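Local coordinates for lipid-transfer protein (Thermomonospora curvata, PDB 6OK1) that belongs to the thiolase superfamily by its fold and assembles together with chains of another protein, at residues S22-E26 / L27-C31. Residues are numbered along the deposited sequence; the frame is centred on the assembly and turned at random.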
ATOM      1  N   SER A  22      18.740  -4.563 -16.159  1.00 24.18           N
ATOM      2  CA  SER A  22      19.585  -4.540 -14.980  1.00 23.64           C
ATOM      3  C   SER A  22      20.318  -5.856 -14.802  1.00 22.82           C
ATOM      4  O   SER A  22      21.357  -5.898 -14.124  1.00 28.38           O
ATOM      5  CB  SER A  22      18.759  -4.271 -13.733  1.00 24.77           C
ATOM      6  OG  SER A  22      18.044  -5.443 -13.359  1.00 25.01           O
ATOM      7  N   GLY A  23      19.766  -6.933 -15.352  1.00 26.26           N
ATOM      8  CA  GLY A  23      20.374  -8.230 -15.140  1.00 31.25           C
ATOM      9  C   GLY A  23      20.290  -8.758 -13.727  1.00 35.48           C
ATOM     10  O   GLY A  23      20.951  -9.754 -13.412  1.00 28.38           O
ATOM     11  N   ARG A  24      19.496  -8.144 -12.853  1.00 26.47           N
ATOM     12  CA  ARG A  24      19.426  -8.615 -11.470  1.00 21.59           C
ATOM     13  C   ARG A  24      18.027  -8.338 -10.917  1.00 24.36           C
ATOM     14  O   ARG A  24      17.162  -7.795 -11.606  1.00 24.23           O
ATOM     15  CB  ARG A  24      20.545  -8.004 -10.638  1.00 24.58           C
ATOM     16  CG  ARG A  24      20.632  -6.463 -10.594  1.00 26.73           C
ATOM     17  CD  ARG A  24      22.092  -6.041 -10.458  1.00 29.05           C
ATOM     18  NE  ARG A  24      22.330  -4.647 -10.075  1.00 27.98           N
ATOM     19  CZ  ARG A  24      22.385  -3.620 -10.926  1.00 27.33           C
ATOM     20  NH1 ARG A  24      22.191  -3.808 -12.221  1.00 29.30           N
ATOM     21  NH2 ARG A  24      22.640  -2.397 -10.476  1.00 27.49           N
ATOM     22  N   SER A  25      17.786  -8.780  -9.684  1.00 26.14           N
ATOM     23  CA  SER A  25      16.440  -8.744  -9.130  1.00 23.01           C
ATOM     24  C   SER A  25      16.038  -7.334  -8.720  1.00 21.21           C
ATOM     25  O   SER A  25      16.876  -6.479  -8.427  1.00 21.92           O
ATOM     26  CB  SER A  25      16.323  -9.655  -7.911  1.00 22.25           C
ATOM     27  OG  SER A  25      16.971  -9.076  -6.814  1.00 23.61           O
ATOM     28  N   GLU A  26      14.714  -7.114  -8.680  1.00 23.44           N
ATOM     29  CA  GLU A  26      14.187  -5.852  -8.147  1.00 22.71           C
ATOM     30  C   GLU A  26      14.649  -5.631  -6.714  1.00 23.95           C
ATOM     31  O   GLU A  26      15.010  -4.508  -6.325  1.00 19.59           O
ATOM     32  CB  GLU A  26      12.659  -5.839  -8.248  1.00 20.87           C
ATOM     33  CG  GLU A  26      12.159  -6.029  -9.674  1.00 24.64           C
ATOM     34  CD  GLU A  26      10.707  -5.636  -9.898  1.00 31.23           C
ATOM     35  OE1 GLU A  26       9.906  -5.725  -8.938  1.00 32.03           O
ATOM     36  OE2 GLU A  26      10.375  -5.246 -11.052  1.00 29.37           O
ATOM     37  N   LEU A  27      14.696  -6.695  -5.911  1.00 21.41           N
ATOM     38  CA  LEU A  27      15.183  -6.539  -4.543  1.00 25.02           C
ATOM     39  C   LEU A  27      16.645  -6.118  -4.520  1.00 26.47           C
ATOM     40  O   LEU A  27      17.040  -5.257  -3.725  1.00 24.03           O
ATOM     41  CB  LEU A  27      14.994  -7.834  -3.752  1.00 19.23           C
ATOM     42  CG  LEU A  27      15.553  -7.852  -2.319  1.00 24.20           C
ATOM     43  CD1 LEU A  27      14.858  -6.852  -1.413  1.00 25.09           C
ATOM     44  CD2 LEU A  27      15.445  -9.257  -1.754  1.00 25.07           C
ATOM     45  N   GLN A  28      17.479  -6.694  -5.388  1.00 22.87           N
ATOM     46  CA  GLN A  28      18.868  -6.262  -5.388  1.00 19.68           C
ATOM     47  C   GLN A  28      18.965  -4.789  -5.758  1.00 24.02           C
ATOM     48  O   GLN A  28      19.736  -4.041  -5.156  1.00 25.09           O
ATOM     49  CB  GLN A  28      19.723  -7.126  -6.335  1.00 23.60           C
ATOM     50  CG  GLN A  28      21.154  -6.627  -6.436  1.00 29.99           C
ATOM     51  CD  GLN A  28      22.154  -7.686  -6.897  1.00 31.47           C
ATOM     52  OE1 GLN A  28      21.842  -8.859  -7.021  1.00 27.18           O
ATOM     53  NE2 GLN A  28      23.368  -7.252  -7.145  1.00 26.17           N
ATOM     54  N   LEU A  29      18.177  -4.342  -6.733  1.00 22.21           N
ATOM     55  CA  LEU A  29      18.227  -2.929  -7.088  1.00 20.34           C
ATOM     56  C   LEU A  29      17.816  -2.052  -5.907  1.00 21.97           C
ATOM     57  O   LEU A  29      18.410  -0.996  -5.677  1.00 24.28           O
ATOM     58  CB  LEU A  29      17.314  -2.659  -8.279  1.00 21.10           C
ATOM     59  CG  LEU A  29      17.650  -3.380  -9.596  1.00 21.48           C
ATOM     60  CD1 LEU A  29      16.570  -3.118 -10.618  1.00 24.35           C
ATOM     61  CD2 LEU A  29      19.012  -2.888 -10.122  1.00 27.08           C
ATOM     62  N   ALA A  30      16.744  -2.435  -5.209  1.00 23.17           N
ATOM     63  CA  ALA A  30      16.298  -1.673  -4.050  1.00 20.21           C
ATOM     64  C   ALA A  30      17.387  -1.614  -3.006  1.00 24.68           C
ATOM     65  O   ALA A  30      17.683  -0.547  -2.472  1.00 24.83           O
ATOM     66  CB  ALA A  30      15.034  -2.283  -3.463  1.00 22.34           C
ATOM     67  N   CYS A  31      18.012  -2.755  -2.721  1.00 24.30           N
ATOM     68  CA  CYS A  31      19.064  -2.769  -1.711  1.00 24.72           C
ATOM     69  C   CYS A  31      20.248  -1.911  -2.133  1.00 25.90           C
ATOM     70  O   CYS A  31      20.811  -1.176  -1.312  1.00 25.70           O
ATOM     71  CB  CYS A  31      19.505  -4.202  -1.444  1.00 26.39           C
ATOM     72  SG  CYS A  31      18.254  -5.166  -0.618  1.00 26.69           S
TER
HETATM   73  O   HOH W   1      19.755 -10.276  -8.036  1.00 25.97           O
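Ser25 OG accepts a hydrogen bond from Gln28 N at 2.8 Å, the N-cap that opens helix 26-40, the first helix after strand 8-15 in this thiolase-like domain. With OG lying between its own backbone N and carbonyl carbon (chi1 74°), the hydroxyl folds back over the first turn and also touches Gln28 CB; an acidic side chain of the chain of another protein bonds to the same oxygen. The first helical bonds follow, from Leu29 N to Ser25 O at 3.0 Å and from Ala30 N to Glu26 O at 2.9 Å.

Gln28 returns toward the loop through a water, which accepts from Ser25 N and donates to Gln28 OE1 at 2.7 Å, bridging the cap residue to the side chain three positions on. Arg24 runs across the Gln28 chain at about a right angle, its guanidinium turned 81° from the amide plane, and Arg24 CD rests 3.8 Å from Gln28 NE2. A bend at chi2 (-148°) carries the guanidinium over Leu29, whose CD2 sits beneath the centre of one face. The other branch, CD1, packs against Ser22, while strand 104-112 covers the same leucine.

Several bonds fix the rotation of the Arg24 guanidinium: salt bridges to Glu32 and Glu17 add to an in-plane hydrogen bond from Arg24 NH1 to Ser22 O, met on a carbonyl lone pair at 2.9 Å. Glu32 also receives Gln28 NE2. Upstream, Ser22 closes an ST turn, its OG taking the N-H of Arg24 at 3.1 Å while also bonding to Asn112 OD1.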